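Local coordinates for protein ECXA (Escherichia coli, PDB 4L63) that probably acts as a zinc-dependent metallopeptidase of the metzincin group, at residues H170-G175 against S203-I208; D209-Y214 against T222-S227; G20-I25 against L184-C189; S114-D119 against G163-L168; N69-S74 against P196-N201. One frame throughout, in Å; residues are numbered along the deposited sequence.

Contact 1. Residues H170-G175 against S203-I208; sequences HNNEGG and SNYDYI. With ZN (zinc ion), chain G.
A small polar contact joins two loops beside the zinc site: the 170-175 loop, which follows the zinc-binding helix 146-165, and residues 203-205, which lead into helix 207-215. Amide groups do most of the work. Asn172 ND2 donates to Asn204 OD1 at 2.9 Å. The acceptor lies in the Asn172 amide plane, but the nitrogen stands above the Asn204 carbonyl plane, 64° out of it, and the two amides are almost perpendicular. Asn171 and the Tyr205 ring approach from opposite directions. There Asn171 ND2 gives Tyr205 OH a weak bond of 3.3 Å, and lies 3.4 Å from Tyr205 CE1. The stronger hold on Asn171 comes from Asn201, whose backbone N bonds to OD1, and Glu8 O also accepts from ND2. Ahead of this pair, His170 NE2 binds the zinc ion at 2.1 Å, while ND1 donates to Glu173 OE2 at 2.9 Å, tilted from the ring plane. His170 N reaches OE1 of the same carboxylate, which therefore spans ring and backbone across a type I turn. With one cross-loop bond weak and the other off the carbonyl plane, the outside hold probably rests more on Asn201 and Glu8, while Glu173 braces the His170 ring and backbone internally.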
# COMPACT_ATOMS: atom_id res chain seq x y z
N HIS A 170 13.08 4.44 18.52
CA HIS A 170 13.58 5.21 17.38
C HIS A 170 13.35 4.49 16.06
O HIS A 170 13.27 3.27 16.03
CB HIS A 170 15.07 5.49 17.53
CG HIS A 170 15.39 6.34 18.72
ND1 HIS A 170 16.46 6.09 19.54
CD2 HIS A 170 14.78 7.44 19.22
CE1 HIS A 170 16.50 6.99 20.51
NE2 HIS A 170 15.49 7.83 20.33
N ASN A 171 13.30 5.27 14.98
CA ASN A 171 13.00 4.73 13.65
C ASN A 171 13.88 3.56 13.24
O ASN A 171 13.43 2.66 12.54
CB ASN A 171 13.10 5.85 12.60
CG ASN A 171 14.53 6.27 12.30
OD1 ASN A 171 15.27 6.69 13.19
ND2 ASN A 171 14.92 6.21 11.02
N ASN A 172 15.13 3.56 13.69
CA ASN A 172 16.08 2.56 13.21
C ASN A 172 16.35 1.45 14.22
O ASN A 172 17.38 0.76 14.13
CB ASN A 172 17.40 3.23 12.81
CG ASN A 172 17.99 4.10 13.93
OD1 ASN A 172 17.56 4.03 15.09
ND2 ASN A 172 19.00 4.90 13.59
N GLU A 173 15.45 1.27 15.18
CA GLU A 173 15.69 0.31 16.25
C GLU A 173 14.85 -0.96 16.16
O GLU A 173 14.74 -1.72 17.13
CB GLU A 173 15.50 0.99 17.61
CG GLU A 173 16.70 1.88 17.97
CD GLU A 173 16.45 2.79 19.16
OE1 GLU A 173 15.29 2.87 19.63
OE2 GLU A 173 17.43 3.41 19.63
N GLY A 174 14.28 -1.21 14.98
CA GLY A 174 13.62 -2.47 14.72
C GLY A 174 14.59 -3.62 14.92
O GLY A 174 15.68 -3.62 14.35
N GLY A 175 14.21 -4.58 15.75
CA GLY A 175 15.04 -5.75 15.98
C GLY A 175 16.08 -5.57 17.07
O GLY A 175 16.75 -6.53 17.45
N SER A 203 20.90 10.36 17.08
CA SER A 203 22.30 10.03 16.84
C SER A 203 22.60 9.99 15.35
O SER A 203 23.76 10.12 14.94
CB SER A 203 22.66 8.68 17.48
OG SER A 203 22.57 8.74 18.89
N ASN A 204 21.57 9.82 14.53
CA ASN A 204 21.75 9.61 13.10
C ASN A 204 21.05 10.65 12.22
O ASN A 204 21.37 10.77 11.04
CB ASN A 204 21.27 8.20 12.71
CG ASN A 204 21.78 7.13 13.66
OD1 ASN A 204 21.08 6.70 14.59
ND2 ASN A 204 23.02 6.69 13.43
N TYR A 205 20.11 11.38 12.78
CA TYR A 205 19.38 12.41 12.04
C TYR A 205 19.27 13.69 12.83
O TYR A 205 19.26 13.67 14.06
CB TYR A 205 17.96 11.95 11.69
CG TYR A 205 17.85 10.63 10.97
CD1 TYR A 205 17.79 9.44 11.69
CD2 TYR A 205 17.74 10.57 9.58
CE1 TYR A 205 17.67 8.23 11.05
CE2 TYR A 205 17.61 9.35 8.93
CZ TYR A 205 17.57 8.19 9.67
OH TYR A 205 17.44 6.97 9.05
N ASP A 206 19.18 14.82 12.13
CA ASP A 206 18.71 16.05 12.73
C ASP A 206 17.29 16.29 12.25
O ASP A 206 17.06 16.57 11.06
CB ASP A 206 19.59 17.25 12.37
CG ASP A 206 19.10 18.54 13.00
OD1 ASP A 206 19.17 18.67 14.24
OD2 ASP A 206 18.61 19.41 12.25
N TYR A 207 16.34 16.17 13.17
CA TYR A 207 14.91 16.27 12.86
C TYR A 207 14.56 17.56 12.12
O TYR A 207 13.78 17.56 11.17
CB TYR A 207 14.09 16.16 14.14
CG TYR A 207 12.61 16.41 13.94
CD1 TYR A 207 11.80 15.47 13.31
CD2 TYR A 207 12.02 17.60 14.38
CE1 TYR A 207 10.45 15.70 13.12
CE2 TYR A 207 10.67 17.83 14.21
CZ TYR A 207 9.89 16.89 13.58
OH TYR A 207 8.54 17.12 13.40
N ILE A 208 15.14 18.67 12.57
CA ILE A 208 14.84 19.97 11.96
C ILE A 208 15.27 19.99 10.51
O ILE A 208 14.51 20.42 9.63
CB ILE A 208 15.52 21.12 12.70
CG1 ILE A 208 15.05 21.18 14.15
CG2 ILE A 208 15.24 22.44 12.00
CD1 ILE A 208 15.60 22.37 14.92
ZN ZN G . 14.83 9.15 21.79
O HOH W 1 15.74 10.28 23.82

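Contact 2. Residues D209-Y214 against T222-S227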
# COMPACT_ATOMS: atom_id res chain seq x y z
N ASP A 209 16.49 19.53 10.26
CA ASP A 209 17.03 19.47 8.92
C ASP A 209 16.21 18.55 8.02
O ASP A 209 15.93 18.88 6.87
CB ASP A 209 18.49 19.00 8.96
CG ASP A 209 19.21 19.24 7.64
OD1 ASP A 209 19.07 20.34 7.07
OD2 ASP A 209 19.91 18.31 7.18
N ARG A 210 15.81 17.39 8.54
CA ARG A 210 14.99 16.47 7.76
C ARG A 210 13.60 17.05 7.51
O ARG A 210 13.04 16.90 6.43
CB ARG A 210 14.89 15.10 8.44
CG ARG A 210 16.23 14.40 8.67
CD ARG A 210 17.12 14.52 7.44
NE ARG A 210 16.51 13.91 6.26
CZ ARG A 210 16.87 14.18 5.01
NH1 ARG A 210 17.82 15.07 4.77
NH2 ARG A 210 16.26 13.57 4.00
N LEU A 211 13.05 17.73 8.52
CA LEU A 211 11.72 18.32 8.39
C LEU A 211 11.74 19.45 7.36
O LEU A 211 10.82 19.58 6.55
CB LEU A 211 11.23 18.84 9.74
CG LEU A 211 9.80 19.40 9.74
CD1 LEU A 211 8.83 18.36 9.20
CD2 LEU A 211 9.39 19.87 11.13
N SER A 212 12.80 20.25 7.40
CA SER A 212 12.97 21.33 6.42
C SER A 212 13.12 20.78 5.01
O SER A 212 12.56 21.32 4.06
CB SER A 212 14.17 22.19 6.79
OG SER A 212 14.51 23.05 5.72
N HIS A 213 13.90 19.71 4.90
CA HIS A 213 14.13 19.03 3.63
C HIS A 213 12.79 18.61 3.02
O HIS A 213 12.59 18.70 1.81
CB HIS A 213 15.05 17.83 3.85
CG HIS A 213 15.50 17.15 2.60
ND1 HIS A 213 14.74 16.20 1.94
CD2 HIS A 213 16.65 17.26 1.88
CE1 HIS A 213 15.39 15.77 0.88
NE2 HIS A 213 16.55 16.40 0.82
N TYR A 214 11.87 18.19 3.89
CA TYR A 214 10.53 17.77 3.47
C TYR A 214 9.64 18.96 3.10
O TYR A 214 8.93 18.92 2.10
CB TYR A 214 9.88 16.95 4.58
CG TYR A 214 8.38 16.78 4.46
CD1 TYR A 214 7.83 15.91 3.52
CD2 TYR A 214 7.51 17.44 5.31
CE1 TYR A 214 6.46 15.74 3.41
CE2 TYR A 214 6.14 17.27 5.22
CZ TYR A 214 5.62 16.42 4.27
OH TYR A 214 4.26 16.25 4.17
N THR A 222 5.04 25.55 14.41
CA THR A 222 3.73 25.09 13.95
C THR A 222 3.90 23.91 12.99
O THR A 222 2.93 23.23 12.64
CB THR A 222 2.93 26.22 13.27
OG1 THR A 222 1.78 25.68 12.63
CG2 THR A 222 3.78 26.94 12.24
N ASP A 223 5.14 23.67 12.58
CA ASP A 223 5.46 22.59 11.65
C ASP A 223 5.78 21.28 12.36
O ASP A 223 5.39 20.20 11.90
CB ASP A 223 6.64 22.98 10.76
CG ASP A 223 6.25 23.98 9.69
OD1 ASP A 223 5.08 23.98 9.27
OD2 ASP A 223 7.13 24.78 9.28
N ILE A 224 6.49 21.36 13.48
CA ILE A 224 6.93 20.16 14.19
C ILE A 224 5.76 19.41 14.82
O ILE A 224 4.67 19.96 14.97
CB ILE A 224 7.96 20.50 15.30
CG1 ILE A 224 7.27 21.21 16.47
CG2 ILE A 224 9.10 21.33 14.73
CD1 ILE A 224 8.20 21.51 17.63
N GLY A 225 6.00 18.15 15.17
CA GLY A 225 5.00 17.33 15.81
C GLY A 225 5.03 15.90 15.31
O GLY A 225 5.76 15.59 14.36
N PRO A 226 4.24 15.02 15.93
CA PRO A 226 4.14 13.62 15.53
C PRO A 226 3.68 13.51 14.08
O PRO A 226 2.78 14.24 13.69
CB PRO A 226 3.07 13.04 16.47
CG PRO A 226 2.91 14.05 17.57
CD PRO A 226 3.25 15.37 16.97
N SER A 227 4.29 12.63 13.30
CA SER A 227 3.84 12.42 11.92
C SER A 227 2.57 11.58 11.89
O SER A 227 2.14 11.08 12.93
CB SER A 227 4.93 11.74 11.10
OG SER A 227 5.10 10.41 11.56
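While Leu211 reaches from its helix to Asp223 and Ile224, Arg210 and His213 lie against each other on the same helix, neither touching the 222-227 loop: one face of the Arg210 guanidinium takes His213 CB, 3.9 Å above its plane and displaced toward the rim, and one face of the His213 ring takes Arg210 NH2, likewise off centre. Arg210 NE also forms a salt bridge with Glu9. The contact proper is apolar and rests on a single methyl. With its CG anti to the backbone N (chi1 -176°), Leu211 sends CD2 to 3.9 Å from Ile224 CG2. The two side chains cross at about a right angle, and Leu211 CD2 also lies against the backbone, 3.9 Å from Ile224 CA and 4.1 Å from Asp223 C. Helix 207-215 and the 222-227 loop belong to the helical part that follows the zinc-binding segments, and the loop feeds into helix 228-239, for which Ser227 is the N-cap. Whereas Ile224 CG2 meets Leu211, its CG1 leads away and the side chain packs on helix 146-165. Asp223 presents only its CB to Leu211, at 4.2 Å from CD2, and directs its carboxylate to a salt bridge with Arg217.

Contact 3. Residues G20-I25 against L184-C189; sequences GQLYNI and LEVARC
Gly20 opens the contact, its carbonyl O lying 3.8 Å from Leu184 CD1. Two small antiparallel sheets meet here: strand 21-22 pairs with 241-242, while strand 181-186 lies between 12-16 and 177-178, so the segments pack through side chains and are not hydrogen-bonded to each other. A positive phi at Gly20 turns the chain, and its CA also touches Leu184 CD1, at 4.1 Å; the backbone of Gly20 bonds to Gly243. Gln21 points away from the 184-189 segment. Leu22 follows as the main apolar element. Both of its methyls, CD1 and CD2, come to 3.7 Å from Val186 CG1, so one valine branch sits against the fork of the leucine, the two side chains sliding past each other in opposite directions. Val186 CG1 is anti to its carbonyl carbon (chi1 -65°), which carries that branch across to Leu22. Val236 of helix 228-239 packs on Leu22 as well, and Val12 of strand 12-16 on Val186. Beyond Leu22 the segment leaves the contact: Tyr23 meets Tyr15 edge-to-face and bonds through OH to His180 O, Asn24 is the N-cap of helix 25-29, and Ile25 begins that helix. On the other segment, Glu185 points away from Leu22 and binds Arg188 instead, just before Cys189, which forms a disulfide with Cys252. Arg188 grips the carboxylate side-on, NE to OE2 at 3.1 Å, while Arg188 NH1 reaches Glu185 OE1 at 2.8 Å in an almost straight bond, with the oxygen in the guanidinium plane.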
# COMPACT_ATOMS: atom_id res chain seq x y z
N GLY A 20 7.69 -10.91 21.93
CA GLY A 20 7.15 -10.32 20.72
C GLY A 20 5.78 -9.67 20.84
O GLY A 20 5.14 -9.38 19.83
N GLN A 21 5.33 -9.43 22.06
CA GLN A 21 4.05 -8.77 22.27
C GLN A 21 4.26 -7.31 22.62
O GLN A 21 5.03 -6.98 23.52
CB GLN A 21 3.25 -9.48 23.37
CG GLN A 21 3.20 -10.99 23.20
CD GLN A 21 2.43 -11.40 21.95
OE1 GLN A 21 1.26 -11.07 21.80
NE2 GLN A 21 3.10 -12.12 21.05
N LEU A 22 3.57 -6.44 21.89
CA LEU A 22 3.69 -5.00 22.09
C LEU A 22 3.13 -4.60 23.45
O LEU A 22 2.06 -5.06 23.84
CB LEU A 22 2.97 -4.24 20.98
CG LEU A 22 3.60 -4.44 19.60
CD1 LEU A 22 2.58 -4.15 18.50
CD2 LEU A 22 4.82 -3.55 19.47
N TYR A 23 3.85 -3.75 24.16
CA TYR A 23 3.34 -3.23 25.42
C TYR A 23 2.06 -2.44 25.16
O TYR A 23 1.92 -1.72 24.16
CB TYR A 23 4.40 -2.38 26.13
CG TYR A 23 5.45 -3.23 26.82
CD1 TYR A 23 5.18 -3.84 28.04
CD2 TYR A 23 6.69 -3.45 26.24
CE1 TYR A 23 6.12 -4.63 28.67
CE2 TYR A 23 7.65 -4.24 26.86
CZ TYR A 23 7.35 -4.83 28.08
OH TYR A 23 8.29 -5.62 28.71
N ASN A 24 1.10 -2.62 26.05
CA ASN A 24 -0.20 -1.98 25.97
C ASN A 24 -0.22 -0.78 26.89
O ASN A 24 -0.31 -0.94 28.11
CB ASN A 24 -1.29 -2.99 26.35
CG ASN A 24 -2.69 -2.48 26.08
OD1 ASN A 24 -3.00 -1.31 26.30
ND2 ASN A 24 -3.55 -3.37 25.61
N ILE A 25 -0.12 0.43 26.34
CA ILE A 25 0.00 1.61 27.19
C ILE A 25 -1.33 1.96 27.86
O ILE A 25 -1.36 2.73 28.82
CB ILE A 25 0.53 2.84 26.40
CG1 ILE A 25 -0.44 3.27 25.31
CG2 ILE A 25 1.93 2.56 25.84
CD1 ILE A 25 -0.11 4.63 24.72
N LEU A 184 9.91 -3.47 17.64
CA LEU A 184 9.23 -4.10 16.52
C LEU A 184 8.50 -3.01 15.75
O LEU A 184 7.84 -2.16 16.36
CB LEU A 184 8.22 -5.16 16.99
CG LEU A 184 8.79 -6.45 17.59
CD1 LEU A 184 7.66 -7.44 17.82
CD2 LEU A 184 9.86 -7.04 16.69
N GLU A 185 8.63 -3.03 14.42
CA GLU A 185 7.99 -2.03 13.58
C GLU A 185 6.48 -2.13 13.70
O GLU A 185 5.92 -3.21 13.67
CB GLU A 185 8.40 -2.20 12.11
CG GLU A 185 7.89 -1.04 11.24
CD GLU A 185 8.27 -1.16 9.77
OE1 GLU A 185 9.00 -2.11 9.39
OE2 GLU A 185 7.81 -0.30 8.99
N VAL A 186 5.82 -0.98 13.84
CA VAL A 186 4.37 -0.95 13.91
C VAL A 186 3.82 0.03 12.86
O VAL A 186 4.53 0.92 12.39
CB VAL A 186 3.87 -0.55 15.31
CG1 VAL A 186 4.27 -1.61 16.34
CG2 VAL A 186 4.44 0.81 15.72
N ALA A 187 2.55 -0.16 12.50
CA ALA A 187 1.79 0.84 11.76
C ALA A 187 2.45 1.28 10.45
O ALA A 187 2.33 2.44 10.06
CB ALA A 187 1.55 2.07 12.65
N ARG A 188 3.14 0.36 9.79
CA ARG A 188 3.85 0.72 8.55
C ARG A 188 2.92 1.33 7.52
O ARG A 188 1.82 0.82 7.26
CB ARG A 188 4.54 -0.49 7.94
CG ARG A 188 5.08 -0.22 6.54
CD ARG A 188 5.54 -1.51 5.92
NE ARG A 188 6.68 -2.03 6.65
CZ ARG A 188 7.44 -3.03 6.23
NH1 ARG A 188 8.48 -3.43 6.96
NH2 ARG A 188 7.17 -3.63 5.08
N CYS A 189 3.37 2.42 6.91
CA CYS A 189 2.65 2.99 5.78
C CYS A 189 3.63 3.72 4.89
O CYS A 189 4.09 4.81 5.21
CB CYS A 189 1.54 3.92 6.25
SG CYS A 189 0.63 4.62 4.83

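Contact 4. Residues S114-D119 against G163-L168. With ZN (zinc ion), chain G.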
# COMPACT_ATOMS: atom_id res chain seq x y z
N SER A 114 6.85 5.44 34.32
CA SER A 114 7.75 5.92 33.28
C SER A 114 8.23 7.33 33.63
O SER A 114 7.44 8.16 34.08
CB SER A 114 7.06 5.91 31.92
OG SER A 114 6.89 4.58 31.46
N ARG A 115 9.52 7.58 33.45
CA ARG A 115 10.09 8.86 33.84
C ARG A 115 10.77 9.56 32.67
O ARG A 115 11.56 8.97 31.94
CB ARG A 115 11.09 8.67 34.98
CG ARG A 115 10.91 7.39 35.78
CD ARG A 115 11.96 7.26 36.88
NE ARG A 115 13.32 7.20 36.35
CZ ARG A 115 14.40 7.55 37.03
NH1 ARG A 115 15.60 7.46 36.46
NH2 ARG A 115 14.30 7.98 38.28
N THR A 116 10.43 10.83 32.49
CA THR A 116 11.08 11.66 31.49
C THR A 116 11.89 12.77 32.16
O THR A 116 11.37 13.50 33.00
CB THR A 116 10.07 12.29 30.52
OG1 THR A 116 9.63 11.30 29.58
CG2 THR A 116 10.70 13.45 29.77
N ARG A 117 13.16 12.89 31.78
CA ARG A 117 13.99 13.96 32.31
C ARG A 117 14.48 14.89 31.20
O ARG A 117 14.84 14.45 30.11
CB ARG A 117 15.17 13.38 33.10
CG ARG A 117 16.15 12.59 32.27
CD ARG A 117 17.27 12.02 33.11
NE ARG A 117 18.25 11.32 32.28
CZ ARG A 117 19.28 11.92 31.71
NH1 ARG A 117 20.13 11.23 30.96
NH2 ARG A 117 19.48 13.22 31.88
N ILE A 118 14.47 16.19 31.50
CA ILE A 118 15.03 17.20 30.61
C ILE A 118 16.26 17.80 31.27
O ILE A 118 16.15 18.57 32.23
CB ILE A 118 14.03 18.33 30.28
CG1 ILE A 118 12.85 17.78 29.47
CG2 ILE A 118 14.72 19.46 29.54
CD1 ILE A 118 13.23 17.27 28.10
N ASP A 119 17.44 17.43 30.78
CA ASP A 119 18.68 17.96 31.33
C ASP A 119 18.75 19.45 31.07
O ASP A 119 18.47 19.91 29.97
CB ASP A 119 19.89 17.25 30.73
CG ASP A 119 21.13 17.40 31.58
OD1 ASP A 119 21.89 18.37 31.36
OD2 ASP A 119 21.35 16.55 32.47
N GLY A 163 6.84 10.57 22.92
CA GLY A 163 6.78 9.40 22.06
C GLY A 163 7.25 8.16 22.80
O GLY A 163 6.62 7.10 22.72
N HIS A 164 8.35 8.30 23.55
CA HIS A 164 8.91 7.21 24.33
C HIS A 164 7.98 6.80 25.48
O HIS A 164 7.81 5.61 25.76
CB HIS A 164 10.28 7.61 24.89
CG HIS A 164 11.37 7.64 23.86
ND1 HIS A 164 11.49 6.67 22.88
CD2 HIS A 164 12.38 8.51 23.65
CE1 HIS A 164 12.53 6.94 22.12
NE2 HIS A 164 13.09 8.05 22.56
N ILE A 165 7.40 7.80 26.15
CA ILE A 165 6.41 7.53 27.19
C ILE A 165 5.29 6.66 26.63
O ILE A 165 4.82 5.73 27.29
CB ILE A 165 5.80 8.84 27.76
CG1 ILE A 165 6.85 9.63 28.53
CG2 ILE A 165 4.62 8.53 28.69
CD1 ILE A 165 7.36 8.92 29.75
N LEU A 166 4.91 6.94 25.39
CA LEU A 166 3.79 6.28 24.74
C LEU A 166 4.17 4.96 24.06
O LEU A 166 3.37 4.40 23.31
CB LEU A 166 3.15 7.22 23.71
CG LEU A 166 2.55 8.50 24.29
CD1 LEU A 166 2.06 9.43 23.19
CD2 LEU A 166 1.44 8.17 25.28
N GLY A 167 5.39 4.48 24.30
CA GLY A 167 5.76 3.15 23.85
C GLY A 167 6.49 3.08 22.52
O GLY A 167 6.71 1.99 21.98
N LEU A 168 6.88 4.23 21.99
CA LEU A 168 7.64 4.24 20.74
C LEU A 168 9.14 4.26 21.00
O LEU A 168 9.61 4.76 22.03
CB LEU A 168 7.25 5.44 19.87
CG LEU A 168 5.78 5.47 19.46
CD1 LEU A 168 5.52 6.61 18.49
CD2 LEU A 168 5.35 4.13 18.86
ZN ZN G . 14.83 9.15 21.79
O HOH W 1 15.74 10.28 23.82
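Ile165, at the end of helix 146-165, lays its CD1 methyl between Ser114, just before strand 115-119, and Thr116 within it. The isoleucine and Thr116 side chains meet at a slant, and CD1 comes to 3.3 Å from Thr116 OG1, with Ile165 CG1 almost as near. On the serine side, CD1 is 3.7 Å from Ser114 CB. With CG1 anti to the carbonyl carbon (chi1 -68°), the torsion brings CG1 and CD1 against Ser114 and Thr116. The hydroxyls have polar partners outside the contact: Thr116 OG1 hydrogen-bonds to Thr106 OG1 on the adjoining strand, and Ser114 OG to Asp109 N and Tyr29 OH. The packing is therefore between an apolar branch and side chains whose polar atoms are already satisfied. One residue earlier in the helix, His164 turns its ring to the metal, NE2 binding the zinc ion at 2.2 Å. The other ring nitrogen, His164 ND1, donates to Leu168 O at 2.8 Å; the oxygen lies at the ring edge, in its plane, which should help fix the rotation of the imidazole. That carbonyl is brought round by a Schellman motif in which Gly167, with positive phi, ends the helix: Leu168 N bonds to Gly163 O and Gly167 N to His164 O. A zinc-binding helix stopped by a glycine, with His160 and His164 before it and His170 after, is the HExxHxxGxxH arrangement of metzincins.

Contact 5. Residues N69-S74 against P196-N201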
# COMPACT_ATOMS: atom_id res chain seq x y z
N ASN A 69 -0.77 17.28 23.88
CA ASN A 69 -1.86 17.63 22.99
C ASN A 69 -1.49 17.37 21.53
O ASN A 69 -2.35 17.12 20.70
CB ASN A 69 -2.26 19.09 23.15
CG ASN A 69 -3.54 19.42 22.43
OD1 ASN A 69 -4.63 19.07 22.88
ND2 ASN A 69 -3.41 20.06 21.27
N GLU A 70 -0.19 17.47 21.24
CA GLU A 70 0.35 17.13 19.93
C GLU A 70 0.06 15.68 19.59
O GLU A 70 -0.12 15.33 18.42
CB GLU A 70 1.86 17.36 19.89
CG GLU A 70 2.31 18.79 20.02
CD GLU A 70 2.45 19.46 18.67
OE1 GLU A 70 3.51 19.27 18.03
OE2 GLU A 70 1.52 20.17 18.25
N TRP A 71 0.04 14.84 20.62
CA TRP A 71 -0.12 13.40 20.45
C TRP A 71 -1.57 12.97 20.61
O TRP A 71 -1.91 11.81 20.38
CB TRP A 71 0.78 12.65 21.44
CG TRP A 71 2.24 12.72 21.14
CD1 TRP A 71 3.14 13.62 21.63
CD2 TRP A 71 2.97 11.85 20.27
NE1 TRP A 71 4.39 13.36 21.13
CE2 TRP A 71 4.32 12.28 20.28
CE3 TRP A 71 2.62 10.75 19.47
CZ2 TRP A 71 5.31 11.65 19.54
CZ3 TRP A 71 3.62 10.12 18.73
CH2 TRP A 71 4.94 10.57 18.77
N ALA A 72 -2.42 13.92 20.99
CA ALA A 72 -3.85 13.68 21.20
C ALA A 72 -4.60 13.02 20.03
O ALA A 72 -5.54 12.25 20.27
CB ALA A 72 -4.54 14.99 21.59
N PRO A 73 -4.22 13.32 18.76
CA PRO A 73 -4.86 12.59 17.65
C PRO A 73 -4.76 11.06 17.72
O PRO A 73 -5.51 10.37 17.02
CB PRO A 73 -4.11 13.11 16.42
CG PRO A 73 -3.75 14.50 16.79
CD PRO A 73 -3.45 14.47 18.27
N SER A 74 -3.85 10.54 18.54
CA SER A 74 -3.73 9.09 18.72
C SER A 74 -4.87 8.52 19.58
O SER A 74 -5.08 7.31 19.59
CB SER A 74 -2.39 8.74 19.36
OG SER A 74 -2.37 9.15 20.71
N PRO A 196 8.82 13.56 8.09
CA PRO A 196 9.61 12.58 8.86
C PRO A 196 9.08 12.40 10.28
O PRO A 196 8.50 13.33 10.87
CB PRO A 196 11.02 13.20 8.88
CG PRO A 196 10.83 14.65 8.51
CD PRO A 196 9.65 14.66 7.58
N SER A 197 9.27 11.20 10.83
CA SER A 197 8.87 10.92 12.20
C SER A 197 9.64 11.81 13.17
O SER A 197 10.80 12.14 12.94
CB SER A 197 9.12 9.44 12.54
OG SER A 197 8.83 9.16 13.90
N ILE A 198 8.98 12.21 14.25
CA ILE A 198 9.64 12.97 15.30
C ILE A 198 10.42 12.01 16.21
O ILE A 198 11.13 12.43 17.13
CB ILE A 198 8.62 13.81 16.10
CG1 ILE A 198 9.33 14.91 16.90
CG2 ILE A 198 7.72 12.91 16.93
CD1 ILE A 198 8.41 16.00 17.41
N MET A 199 10.31 10.71 15.93
CA MET A 199 11.06 9.70 16.67
C MET A 199 12.30 9.23 15.91
O MET A 199 12.83 8.14 16.20
CB MET A 199 10.18 8.50 17.01
CG MET A 199 8.90 8.86 17.73
SD MET A 199 9.24 9.79 19.25
CE MET A 199 10.15 8.57 20.22
N LEU A 200 12.74 10.01 14.94
CA LEU A 200 14.03 9.78 14.30
C LEU A 200 15.11 9.64 15.36
O LEU A 200 15.08 10.35 16.37
CB LEU A 200 14.39 10.91 13.34
CG LEU A 200 13.58 11.02 12.05
CD1 LEU A 200 14.12 12.16 11.19
CD2 LEU A 200 13.59 9.70 11.29
N ASN A 201 16.04 8.71 15.16
CA ASN A 201 17.16 8.56 16.07
C ASN A 201 18.06 9.78 15.96
O ASN A 201 18.61 10.07 14.89
CB ASN A 201 17.93 7.27 15.75
CG ASN A 201 18.86 6.86 16.87
OD1 ASN A 201 19.47 7.70 17.52
ND2 ASN A 201 18.99 5.55 17.09
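Trp71 O, on the residue whose ring meets Ile198 and Met199, takes two hydrogen bonds from Ser74: OG donates at 2.7 Å, close to the line of the C=O bond, and the backbone N of Ser74 donates at 3.0 Å. This double grip holds the short 3-10 segment 72-74 that follows helix 60-70. From there the Trp71 side chain, with CG anti to the carbonyl carbon (chi1 -72°), passes into the protein interior, where its NE1 bonds to Lys159 O of helix 146-165. The benzo part of the indole makes the contact. Trp71 CZ2 lies 3.8 Å from Ile198 CG2, and the neighbouring CH2 touches the same methyl at 4.1 Å; the branch arrives obliquely to the ring. Met199 adds a Met-aromatic contact, its SD 5.5 Å from the centroid of the Trp71 six-membered ring and 73° from the normal, a slanting rather than stacked approach. The opposing backbone is held as well: Ser197 OG accepts from Met199 N at 3.0 Å in an ST turn and also bonds to Asp230, while Ile198 O receives the ND1 hydrogen of the zinc ligand His160. Met199 packs in turn on His160 and His164. A type I turn from Ser197 to Leu200 that sets a methionine beneath the zinc histidines is the Met-turn after which metzincins are named, with the Trp71 indole packed against its Ile198 and Met199.

In the fold
The zinc ion unites contacts 1 and 4, whose ligands His170 NE2 and His164 NE2 stand 3.3 Å apart. Contact 5 lies next to the site, with Met199 CE 3.5 Å from His164 CE1 and the methionine side chain about 5 Å from the metal; Asn172 OD1 to Asn201 ND2, 2.9 Å, ties it to contact 1. Contact 2 lies farther out, joined to contact 1 by Tyr207 OH and Gly225 N and to contact 5 where Pro226 CG packs 3.5 Å from Trp71 CD2. Contact 3 is more remote: the Val186 side chain is about 12 Å from that of His164, but Ile25 CG2 approaches Leu166 O of contact 4 to 3.4 Å.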